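Local coordinates for protein UL37 (Suid herpesvirus 1, PDB 4K70) that is a herpesvirus inner tegument protein, here its N-terminal half, probably essential for control of viral trafficking, at residues Pro156-Val164 with Leu181-Leu192; Tyr388-Tyr398 with Val427-Pro436. One frame throughout, in Å; residues are numbered along the deposited sequence. Where two conformers were deposited one is given.

Running from the N terminus, the chain first passes through 156-164, then a connection of sixteen residues, part helix, before 181-192 folds back on it and closes interaction 1. Much later 388-398 follows the end of helix 366-385, and after 28 intervening residues 427-436 returns to close interaction 2. The two loops lie in series, neither nested nor crossed. In space they adjoin near the middle of the elongated all-helical molecule, their centres about 12 Å apart. A salt bridge from Arg-182 to Asp-393 joins helix 175-188 to helix 392-402, while Asn-189, whose ND2 probably donates to Tyr-388 O, and Pro-156 meet the loop at Tyr-388.

Interaction 1: residues Pro156-Val164 with Leu181-Leu192; sequences PEQTARALV and LRYVAQHTNWAL
Leu-181, Val-184 and Thr-188, spaced along one side of helix 175-188, meet Ala-160, Leu-163, Val-164 and Thr-159 of an irregular segment in this all-helical fold, a buried packing of a helix against short helical turns. The largest bump is the fork of Leu-181. Its CD2 enters a hollow bounded by Ala-160 CB, Leu-163 CB and Val-164 CG1, while CD1 lies 3.8 Å from Val-164 CG1. Alanine suits the floor of that hollow because a single methyl lets the leucine in. One turn on, the two branches of Val-184 divide the work: CG2 rests on Leu-163 CD1 at 3.9 Å, and CG1 meets Thr-159 CG2. With CG2 opposite the backbone N across chi1 (OG1 at -47°), the Thr-159 methyl sits between Val-184 and Thr-188, which it faces tip to tip.

At the other end Pro-156, a rigid ring, offers CG to Leu-192 CD2 at 3.9 Å, the two side chains crossing at about a right angle; Pro-333 and Leu-334 of helix 333-342 also touch that proline. Its CB lies against the carbonyl oxygen of Asn-189, whose ND2 is held by Tyr-388 O.

Polar atoms at this end are joined through water. Thr-188 OG1 lies between its own N and carbonyl carbon, chi1 58°, and donates at 2.7 Å to Val-184 O, one turn earlier, which satisfies the hydroxyl proton. The same OG1 accepts a very short bond from a water, which also donates to Asn-189 OD1 at 3.0 Å and makes a weak bond with Thr-159 OG1.

Interaction 2: residues Tyr388-Tyr398 with Val427-Pro436; sequences YGPGLDYVRAY and VRHCMAPRPP
Tyr-398 and Pro-433 form the densest part of this contact between helix 392-402 and the proline-rich exit of helix 422-431 in the all-helical fold. The axes of 392-398 and 427-431 run nearly antiparallel (162°) and come no nearer than 13.2 Å; much of the contact is made by the residues after Met-431, with Tyr-398 also reaching the last helical turn. Pro-433 CD sits over one face of the Tyr-398 ring, 3.5 Å from its centroid and 15° off the normal, a CH-pi contact that suits proline because the CD methylene, next to the amide N, is slightly polarised. Ala-432 CA makes a second, off-centre CH-pi contact. With CG opposite the backbone N (chi1 -180°), the ring extends toward Val-427 and Arg-428.

One turn earlier, Tyr-394 turns its edge to Met-431 O and donates a very short bond to it from OH, satisfying a carbonyl at the helix end. The Tyr-394 and Pro-433 side chains cross at about a right angle, while Val-395 CG2 packs on Pro-433 CB at 3.9 Å. The bent chain of Met-431 brings CE to Tyr-388 CD2 at 4.0 Å; Pro-333 and Val-336 of helix 333-342 touch the same methionine.

At Pro-390, O receives a CA-H...O contact from Pro-435 CA at 3.3 Å and is also bonded by Tyr-172 OH. The solvent side belongs to two exposed arginines: the end of Arg-428 leads away, and Arg-434 sends its guanidinium to Ala-331 O. Beside the latter a water bridges the backbones, donating to Gly-389 O at 2.9 Å and accepting from Arg-434 N at 2.8 Å.

Interaction 1: residues Pro156-Val164 with Leu181-Leu192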
loop_
_atom_site.group_PDB
_atom_site.type_symbol
_atom_site.label_atom_id
_atom_site.label_comp_id
_atom_site.label_asym_id
_atom_site.label_seq_id
_atom_site.Cartn_x
_atom_site.Cartn_y
_atom_site.Cartn_z
ATOM N N PRO A 156 5.388 -2.758 -7.413
ATOM C CA PRO A 156 4.285 -2.369 -6.527
ATOM C C PRO A 156 3.198 -1.548 -7.237
ATOM O O PRO A 156 2.024 -1.598 -6.871
ATOM C CB PRO A 156 4.992 -1.513 -5.481
ATOM C CG PRO A 156 6.344 -2.124 -5.393
ATOM C CD PRO A 156 6.697 -2.453 -6.812
ATOM N N GLU A 157 3.609 -0.810 -8.256
ATOM C CA GLU A 157 2.743 0.127 -8.958
ATOM C C GLU A 157 1.790 -0.617 -9.874
ATOM O O GLU A 157 0.715 -0.125 -10.206
ATOM C CB GLU A 157 3.615 1.096 -9.762
ATOM C CG GLU A 157 4.929 1.457 -9.037
ATOM C CD GLU A 157 6.137 0.675 -9.551
ATOM O OE1 GLU A 157 6.218 0.482 -10.789
ATOM O OE2 GLU A 157 7.017 0.276 -8.734
ATOM N N GLN A 158 2.176 -1.827 -10.247
ATOM C CA GLN A 158 1.456 -2.602 -11.242
ATOM C C GLN A 158 0.206 -3.236 -10.673
ATOM O O GLN A 158 -0.767 -3.491 -11.389
ATOM C CB GLN A 158 2.370 -3.698 -11.783
ATOM C CG GLN A 158 1.676 -4.757 -12.615
ATOM C CD GLN A 158 2.668 -5.697 -13.260
ATOM O OE1 GLN A 158 3.711 -5.265 -13.763
ATOM N NE2 GLN A 158 2.360 -6.987 -13.240
ATOM N N THR A 159 0.234 -3.501 -9.376
ATOM C CA THR A 159 -0.826 -4.277 -8.775
ATOM C C THR A 159 -2.203 -3.607 -8.845
ATOM O O THR A 159 -3.185 -4.259 -9.200
ATOM C CB THR A 159 -0.510 -4.616 -7.316
ATOM O OG1 THR A 159 0.840 -5.102 -7.219
ATOM C CG2 THR A 159 -1.478 -5.668 -6.832
ATOM N N ALA A 160 -2.275 -2.322 -8.493
ATOM C CA ALA A 160 -3.558 -1.619 -8.425
ATOM C C ALA A 160 -3.827 -0.802 -9.678
ATOM O O ALA A 160 -4.790 -0.040 -9.730
ATOM C CB ALA A 160 -3.626 -0.727 -7.197
ATOM N N ARG A 161 -2.968 -0.980 -10.678
ATOM C CA ARG A 161 -3.036 -0.257 -11.953
ATOM C C ARG A 161 -4.433 -0.202 -12.579
ATOM O O ARG A 161 -4.901 0.874 -12.941
ATOM C CB ARG A 161 -2.052 -0.889 -12.947
ATOM C CG ARG A 161 -1.575 0.015 -14.051
ATOM C CD ARG A 161 -0.306 -0.553 -14.707
ATOM N NE ARG A 161 -0.442 -1.975 -15.023
ATOM C CZ ARG A 161 -0.801 -2.448 -16.215
ATOM N NH1 ARG A 161 -1.056 -1.616 -17.217
ATOM N NH2 ARG A 161 -0.898 -3.756 -16.410
ATOM N N ALA A 162 -5.089 -1.352 -12.724
ATOM C CA ALA A 162 -6.416 -1.389 -13.351
ATOM C C ALA A 162 -7.474 -0.617 -12.557
ATOM O O ALA A 162 -8.466 -0.151 -13.114
ATOM C CB ALA A 162 -6.878 -2.837 -13.591
ATOM N N LEU A 163 -7.237 -0.457 -11.263
ATOM C CA LEU A 163 -8.225 0.097 -10.345
ATOM C C LEU A 163 -8.281 1.616 -10.358
ATOM O O LEU A 163 -9.262 2.189 -9.886
ATOM C CB LEU A 163 -7.925 -0.393 -8.904
ATOM C CG LEU A 163 -7.913 -1.911 -8.717
ATOM C CD1 LEU A 163 -7.580 -2.322 -7.250
ATOM C CD2 LEU A 163 -9.236 -2.492 -9.140
ATOM N N VAL A 164 -7.229 2.266 -10.863
ATOM C CA VAL A 164 -7.172 3.732 -10.898
ATOM C C VAL A 164 -6.966 4.284 -12.329
ATOM O O VAL A 164 -6.506 5.413 -12.514
ATOM C CB VAL A 164 -6.123 4.307 -9.925
ATOM C CG1 VAL A 164 -6.401 3.817 -8.457
ATOM C CG2 VAL A 164 -4.707 3.932 -10.344
ATOM N N LEU A 181 -8.188 0.088 -2.330
ATOM C CA LEU A 181 -6.757 0.287 -2.622
ATOM C C LEU A 181 -5.876 -0.050 -1.411
ATOM O O LEU A 181 -4.836 -0.706 -1.534
ATOM C CB LEU A 181 -6.511 1.729 -3.038
ATOM C CG LEU A 181 -7.153 2.144 -4.369
ATOM C CD1 LEU A 181 -6.909 3.612 -4.662
ATOM C CD2 LEU A 181 -6.626 1.267 -5.509
ATOM N N ARG A 182 -6.292 0.420 -0.243
ATOM C CA ARG A 182 -5.617 0.060 1.010
ATOM C C ARG A 182 -5.543 -1.451 1.210
ATOM O O ARG A 182 -4.503 -1.998 1.595
ATOM C CB ARG A 182 -6.330 0.701 2.197
ATOM C CG ARG A 182 -5.802 0.252 3.572
ATOM C CD ARG A 182 -6.614 0.916 4.671
ATOM N NE ARG A 182 -6.629 0.158 5.920
ATOM C CZ ARG A 182 -5.861 0.420 6.975
ATOM N NH1 ARG A 182 -4.990 1.425 6.933
ATOM N NH2 ARG A 182 -5.954 -0.332 8.070
ATOM N N TYR A 183 -6.654 -2.126 0.936
ATOM C CA TYR A 183 -6.738 -3.567 1.087
ATOM C C TYR A 183 -5.821 -4.294 0.128
ATOM O O TYR A 183 -5.162 -5.264 0.502
ATOM C CB TYR A 183 -8.186 -4.037 0.867
ATOM C CG TYR A 183 -8.419 -5.493 1.209
ATOM C CD1 TYR A 183 -8.761 -5.876 2.513
ATOM C CD2 TYR A 183 -8.288 -6.489 0.243
ATOM C CE1 TYR A 183 -8.978 -7.201 2.837
ATOM C CE2 TYR A 183 -8.500 -7.826 0.563
ATOM C CZ TYR A 183 -8.848 -8.172 1.858
ATOM O OH TYR A 183 -9.067 -9.495 2.185
ATOM N N VAL A 184 -5.799 -3.853 -1.130
ATOM C CA VAL A 184 -4.978 -4.515 -2.131
ATOM C C VAL A 184 -3.499 -4.400 -1.791
ATOM O O VAL A 184 -2.759 -5.375 -1.898
ATOM C CB VAL A 184 -5.214 -3.921 -3.540
ATOM C CG1 VAL A 184 -4.190 -4.462 -4.519
ATOM C CG2 VAL A 184 -6.624 -4.259 -4.007
ATOM N N ALA A 185 -3.087 -3.198 -1.402
ATOM C CA ALA A 185 -1.696 -2.910 -1.042
ATOM C C ALA A 185 -1.274 -3.793 0.136
ATOM O O ALA A 185 -0.268 -4.499 0.076
ATOM C CB ALA A 185 -1.547 -1.449 -0.688
ATOM N N GLN A 186 -2.082 -3.784 1.189
ATOM C CA GLN A 186 -1.790 -4.571 2.385
ATOM C C GLN A 186 -1.649 -6.075 2.099
ATOM O O GLN A 186 -0.927 -6.777 2.801
ATOM C CB GLN A 186 -2.849 -4.300 3.450
ATOM C CG GLN A 186 -2.895 -5.312 4.578
ATOM C CD GLN A 186 -4.128 -5.151 5.460
ATOM O OE1 GLN A 186 -5.200 -4.722 4.991
ATOM N NE2 GLN A 186 -3.987 -5.502 6.743
ATOM N N HIS A 187 -2.307 -6.560 1.050
ATOM C CA HIS A 187 -2.304 -7.987 0.732
ATOM C C HIS A 187 -1.387 -8.426 -0.405
ATOM O O HIS A 187 -1.348 -9.607 -0.755
ATOM C CB HIS A 187 -3.751 -8.478 0.504
ATOM C CG HIS A 187 -4.558 -8.504 1.765
ATOM N ND1 HIS A 187 -5.221 -7.396 2.246
ATOM C CD2 HIS A 187 -4.721 -9.477 2.694
ATOM C CE1 HIS A 187 -5.785 -7.694 3.407
ATOM N NE2 HIS A 187 -5.501 -8.952 3.697
ATOM N N THR A 188 -0.630 -7.493 -0.972
ATOM C CA THR A 188 0.246 -7.826 -2.093
ATOM C C THR A 188 1.707 -7.358 -1.945
ATOM O O THR A 188 2.629 -8.091 -2.300
ATOM C CB THR A 188 -0.329 -7.263 -3.417
ATOM O OG1 THR A 188 -0.482 -5.842 -3.288
ATOM C CG2 THR A 188 -1.694 -7.881 -3.710
ATOM N N ASN A 189 1.914 -6.144 -1.445
ATOM C CA ASN A 189 3.258 -5.539 -1.397
ATOM C C ASN A 189 4.321 -6.326 -0.611
ATOM O O ASN A 189 5.509 -6.333 -0.972
ATOM C CB ASN A 189 3.185 -4.116 -0.832
ATOM C CG ASN A 189 2.645 -3.117 -1.829
ATOM O OD1 ASN A 189 2.878 -3.242 -3.023
ATOM N ND2 ASN A 189 1.919 -2.122 -1.345
ATOM N N TRP A 190 3.886 -6.960 0.474
ATOM C CA TRP A 190 4.784 -7.665 1.381
ATOM C C TRP A 190 5.604 -8.726 0.648
ATOM O O TRP A 190 6.705 -9.071 1.072
ATOM C CB TRP A 190 3.976 -8.316 2.508
ATOM C CG TRP A 190 3.054 -9.339 1.974
ATOM C CD1 TRP A 190 1.784 -9.137 1.535
ATOM C CD2 TRP A 190 3.344 -10.723 1.757
ATOM N NE1 TRP A 190 1.253 -10.317 1.072
ATOM C CE2 TRP A 190 2.195 -11.306 1.194
ATOM C CE3 TRP A 190 4.466 -11.528 1.990
ATOM C CZ2 TRP A 190 2.127 -12.661 0.858
ATOM C CZ3 TRP A 190 4.398 -12.874 1.654
ATOM C CH2 TRP A 190 3.238 -13.424 1.095
ATOM N N ALA A 191 5.078 -9.218 -0.469
ATOM C CA ALA A 191 5.679 -10.355 -1.164
ATOM C C ALA A 191 6.937 -10.000 -1.958
ATOM O O ALA A 191 7.750 -10.880 -2.270
ATOM C CB ALA A 191 4.652 -11.013 -2.070
ATOM N N LEU A 192 7.094 -8.724 -2.306
ATOM C CA LEU A 192 8.218 -8.310 -3.154
ATOM C C LEU A 192 9.598 -8.641 -2.538
ATOM O O LEU A 192 10.422 -9.295 -3.175
ATOM C CB LEU A 192 8.098 -6.830 -3.532
ATOM C CG LEU A 192 9.294 -6.212 -4.273
ATOM C CD1 LEU A 192 9.545 -6.929 -5.590
ATOM C CD2 LEU A 192 9.076 -4.716 -4.480
HETATM O O HOH W 1 0.277 -3.727 -4.344
#

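Interaction 2: residues Tyr388-Tyr398 with Val427-Pro436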
loop_
_atom_site.group_PDB
_atom_site.type_symbol
_atom_site.label_atom_id
_atom_site.label_comp_id
_atom_site.label_asym_id
_atom_site.label_seq_id
_atom_site.Cartn_x
_atom_site.Cartn_y
_atom_site.Cartn_z
ATOM N N TYR A 388 2.332 0.865 0.085
ATOM C CA TYR A 388 2.510 1.554 -1.190
ATOM C C TYR A 388 1.357 1.342 -2.173
ATOM O O TYR A 388 1.004 0.206 -2.495
ATOM C CB TYR A 388 3.811 1.135 -1.861
ATOM C CG TYR A 388 4.123 2.022 -3.040
ATOM C CD1 TYR A 388 3.602 1.751 -4.304
ATOM C CD2 TYR A 388 4.896 3.158 -2.879
ATOM C CE1 TYR A 388 3.861 2.583 -5.378
ATOM C CE2 TYR A 388 5.173 3.986 -3.945
ATOM C CZ TYR A 388 4.650 3.697 -5.192
ATOM O OH TYR A 388 4.937 4.532 -6.236
ATOM N N GLY A 389 0.793 2.445 -2.655
ATOM C CA GLY A 389 -0.243 2.381 -3.667
ATOM C C GLY A 389 -0.656 3.738 -4.195
ATOM O O GLY A 389 -0.094 4.767 -3.810
ATOM N N PRO A 390 -1.657 3.752 -5.083
ATOM C CA PRO A 390 -1.983 4.986 -5.793
ATOM C C PRO A 390 -3.117 5.787 -5.168
ATOM O O PRO A 390 -3.740 6.579 -5.875
ATOM C CB PRO A 390 -2.408 4.470 -7.167
ATOM C CG PRO A 390 -3.084 3.161 -6.852
ATOM C CD PRO A 390 -2.311 2.574 -5.686
ATOM N N GLY A 391 -3.378 5.607 -3.880
ATOM C CA GLY A 391 -4.512 6.267 -3.258
ATOM C C GLY A 391 -4.251 7.048 -1.977
ATOM O O GLY A 391 -3.109 7.301 -1.587
ATOM N N LEU A 392 -5.343 7.427 -1.324
ATOM C CA LEU A 392 -5.322 8.297 -0.154
ATOM C C LEU A 392 -4.632 7.664 1.050
ATOM O O LEU A 392 -3.916 8.336 1.800
ATOM C CB LEU A 392 -6.758 8.635 0.224
ATOM C CG LEU A 392 -6.986 9.576 1.396
ATOM C CD1 LEU A 392 -6.189 10.846 1.171
ATOM C CD2 LEU A 392 -8.470 9.878 1.523
ATOM N N ASP A 393 -4.872 6.375 1.249
ATOM C CA ASP A 393 -4.271 5.636 2.357
ATOM C C ASP A 393 -2.745 5.706 2.334
ATOM O O ASP A 393 -2.098 5.820 3.377
ATOM C CB ASP A 393 -4.684 4.169 2.316
ATOM C CG ASP A 393 -4.146 3.388 3.495
ATOM O OD1 ASP A 393 -4.662 3.598 4.607
ATOM O OD2 ASP A 393 -3.215 2.571 3.319
ATOM N N TYR A 394 -2.169 5.602 1.147
ATOM C CA TYR A 394 -0.707 5.670 1.066
ATOM C C TYR A 394 -0.217 7.098 1.286
ATOM O O TYR A 394 0.809 7.300 1.917
ATOM C CB TYR A 394 -0.152 5.085 -0.226
ATOM C CG TYR A 394 1.366 5.148 -0.265
ATOM C CD1 TYR A 394 2.127 4.517 0.713
ATOM C CD2 TYR A 394 2.035 5.844 -1.267
ATOM C CE1 TYR A 394 3.515 4.564 0.700
ATOM C CE2 TYR A 394 3.424 5.905 -1.288
ATOM C CZ TYR A 394 4.159 5.256 -0.301
ATOM O OH TYR A 394 5.534 5.300 -0.312
ATOM N N VAL A 395 -0.970 8.088 0.805
ATOM C CA VAL A 395 -0.642 9.479 1.090
ATOM C C VAL A 395 -0.527 9.701 2.602
ATOM O O VAL A 395 0.424 10.306 3.079
ATOM C CB VAL A 395 -1.676 10.443 0.521
ATOM C CG1 VAL A 395 -1.396 11.844 1.019
ATOM C CG2 VAL A 395 -1.640 10.417 -1.004
ATOM N N ARG A 396 -1.504 9.186 3.340
ATOM C CA ARG A 396 -1.531 9.274 4.795
ATOM C C ARG A 396 -0.411 8.469 5.456
ATOM O O ARG A 396 0.203 8.931 6.413
ATOM C CB ARG A 396 -2.888 8.780 5.315
ATOM C CG ARG A 396 -4.070 9.699 4.979
ATOM C CD ARG A 396 -5.410 9.025 5.304
ATOM N NE ARG A 396 -6.544 9.942 5.173
ATOM C CZ ARG A 396 -7.819 9.554 5.136
ATOM N NH1 ARG A 396 -8.125 8.261 5.201
ATOM N NH2 ARG A 396 -8.788 10.455 5.017
ATOM N N ALA A 397 -0.165 7.253 4.968
ATOM C CA ALA A 397 0.890 6.414 5.544
ATOM C C ALA A 397 2.264 7.041 5.298
ATOM O O ALA A 397 3.141 6.986 6.157
ATOM C CB ALA A 397 0.849 5.034 4.961
ATOM N N TYR A 398 2.440 7.641 4.122
ATOM C CA TYR A 398 3.709 8.292 3.774
ATOM C C TYR A 398 3.973 9.524 4.634
ATOM O O TYR A 398 5.068 9.715 5.150
ATOM C CB TYR A 398 3.708 8.694 2.296
ATOM C CG TYR A 398 5.000 9.376 1.853
ATOM C CD1 TYR A 398 6.076 8.628 1.398
ATOM C CD2 TYR A 398 5.141 10.756 1.902
ATOM C CE1 TYR A 398 7.264 9.238 0.997
ATOM C CE2 TYR A 398 6.343 11.378 1.500
ATOM C CZ TYR A 398 7.386 10.606 1.044
ATOM O OH TYR A 398 8.579 11.198 0.625
ATOM N N VAL A 427 14.338 9.433 0.090
ATOM C CA VAL A 427 13.090 8.675 0.214
ATOM C C VAL A 427 12.002 9.174 -0.743
ATOM O O VAL A 427 11.320 8.379 -1.394
ATOM C CB VAL A 427 12.563 8.673 1.662
ATOM C CG1 VAL A 427 11.161 8.061 1.717
ATOM C CG2 VAL A 427 13.540 7.915 2.578
ATOM N N ARG A 428 11.833 10.488 -0.829
ATOM C CA ARG A 428 10.807 11.033 -1.709
ATOM C C ARG A 428 11.047 10.709 -3.176
ATOM O O ARG A 428 10.098 10.610 -3.951
ATOM C CB ARG A 428 10.616 12.540 -1.508
ATOM C CG ARG A 428 11.740 13.438 -2.020
ATOM C CD ARG A 428 11.418 14.894 -1.696
ATOM N NE ARG A 428 12.452 15.816 -2.165
ATOM C CZ ARG A 428 12.480 17.112 -1.876
ATOM N NH1 ARG A 428 11.535 17.645 -1.113
ATOM N NH2 ARG A 428 13.456 17.874 -2.349
ATOM N N HIS A 429 12.307 10.515 -3.547
ATOM C CA HIS A 429 12.655 10.290 -4.941
ATOM C C HIS A 429 12.087 8.973 -5.472
ATOM O O HIS A 429 11.752 8.848 -6.651
ATOM C CB HIS A 429 14.177 10.342 -5.149
ATOM C CG HIS A 429 14.573 10.544 -6.584
ATOM N ND1 HIS A 429 14.357 11.734 -7.247
ATOM C CD2 HIS A 429 15.126 9.701 -7.486
ATOM C CE1 HIS A 429 14.775 11.616 -8.498
ATOM N NE2 HIS A 429 15.250 10.396 -8.669
ATOM N N CYS A 430 11.967 7.989 -4.598
ATOM C CA CYS A 430 11.564 6.665 -5.043
ATOM C C CYS A 430 10.224 6.228 -4.458
ATOM O O CYS A 430 9.502 5.449 -5.084
ATOM C CB CYS A 430 12.665 5.633 -4.754
ATOM S SG CYS A 430 13.251 5.596 -2.995
ATOM N N MET A 431 9.866 6.770 -3.293
ATOM C CA MET A 431 8.685 6.301 -2.565
ATOM C C MET A 431 7.545 7.312 -2.424
ATOM O O MET A 431 6.490 6.971 -1.869
ATOM C CB MET A 431 9.075 5.785 -1.169
ATOM C CG MET A 431 10.103 4.669 -1.179
ATOM S SD MET A 431 9.527 3.187 -2.027
ATOM C CE MET A 431 8.317 2.482 -0.890
ATOM N N ALA A 432 7.747 8.540 -2.906
ATOM C CA ALA A 432 6.712 9.569 -2.793
ATOM C C ALA A 432 5.409 9.060 -3.395
ATOM O O ALA A 432 5.431 8.355 -4.401
ATOM C CB ALA A 432 7.140 10.858 -3.488
ATOM N N PRO A 433 4.276 9.391 -2.758
ATOM C CA PRO A 433 2.959 9.027 -3.279
ATOM C C PRO A 433 2.743 9.649 -4.663
ATOM O O PRO A 433 3.080 10.814 -4.864
ATOM C CB PRO A 433 2.015 9.661 -2.270
ATOM C CG PRO A 433 2.766 9.656 -1.002
ATOM C CD PRO A 433 4.176 10.007 -1.420
ATOM N N ARG A 434 2.214 8.868 -5.598
ATOM C CA ARG A 434 1.885 9.377 -6.939
ATOM C C ARG A 434 0.417 9.109 -7.316
ATOM O O ARG A 434 0.135 8.538 -8.373
ATOM C CB ARG A 434 2.828 8.762 -7.975
ATOM C CG ARG A 434 4.279 9.234 -7.823
ATOM C CD ARG A 434 5.313 8.225 -8.350
ATOM N NE ARG A 434 6.681 8.618 -7.970
ATOM C CZ ARG A 434 7.786 7.907 -8.209
ATOM N NH1 ARG A 434 7.733 6.744 -8.852
ATOM N NH2 ARG A 434 8.963 8.368 -7.798
ATOM N N PRO A 435 -0.528 9.530 -6.455
ATOM C CA PRO A 435 -1.948 9.268 -6.736
ATOM C C PRO A 435 -2.400 10.102 -7.925
ATOM O O PRO A 435 -2.035 11.271 -8.011
ATOM C CB PRO A 435 -2.645 9.793 -5.487
ATOM C CG PRO A 435 -1.757 10.933 -5.046
ATOM C CD PRO A 435 -0.357 10.418 -5.289
ATOM N N PRO A 436 -3.183 9.513 -8.828
ATOM C CA PRO A 436 -3.708 10.276 -9.974
ATOM C C PRO A 436 -4.851 11.182 -9.544
ATOM O O PRO A 436 -5.992 10.918 -9.914
ATOM C CB PRO A 436 -4.254 9.184 -10.892
ATOM C CG PRO A 436 -4.649 8.068 -9.945
ATOM C CD PRO A 436 -3.567 8.094 -8.881
HETATM O O HOH W 2 1.845 6.080 -5.538
#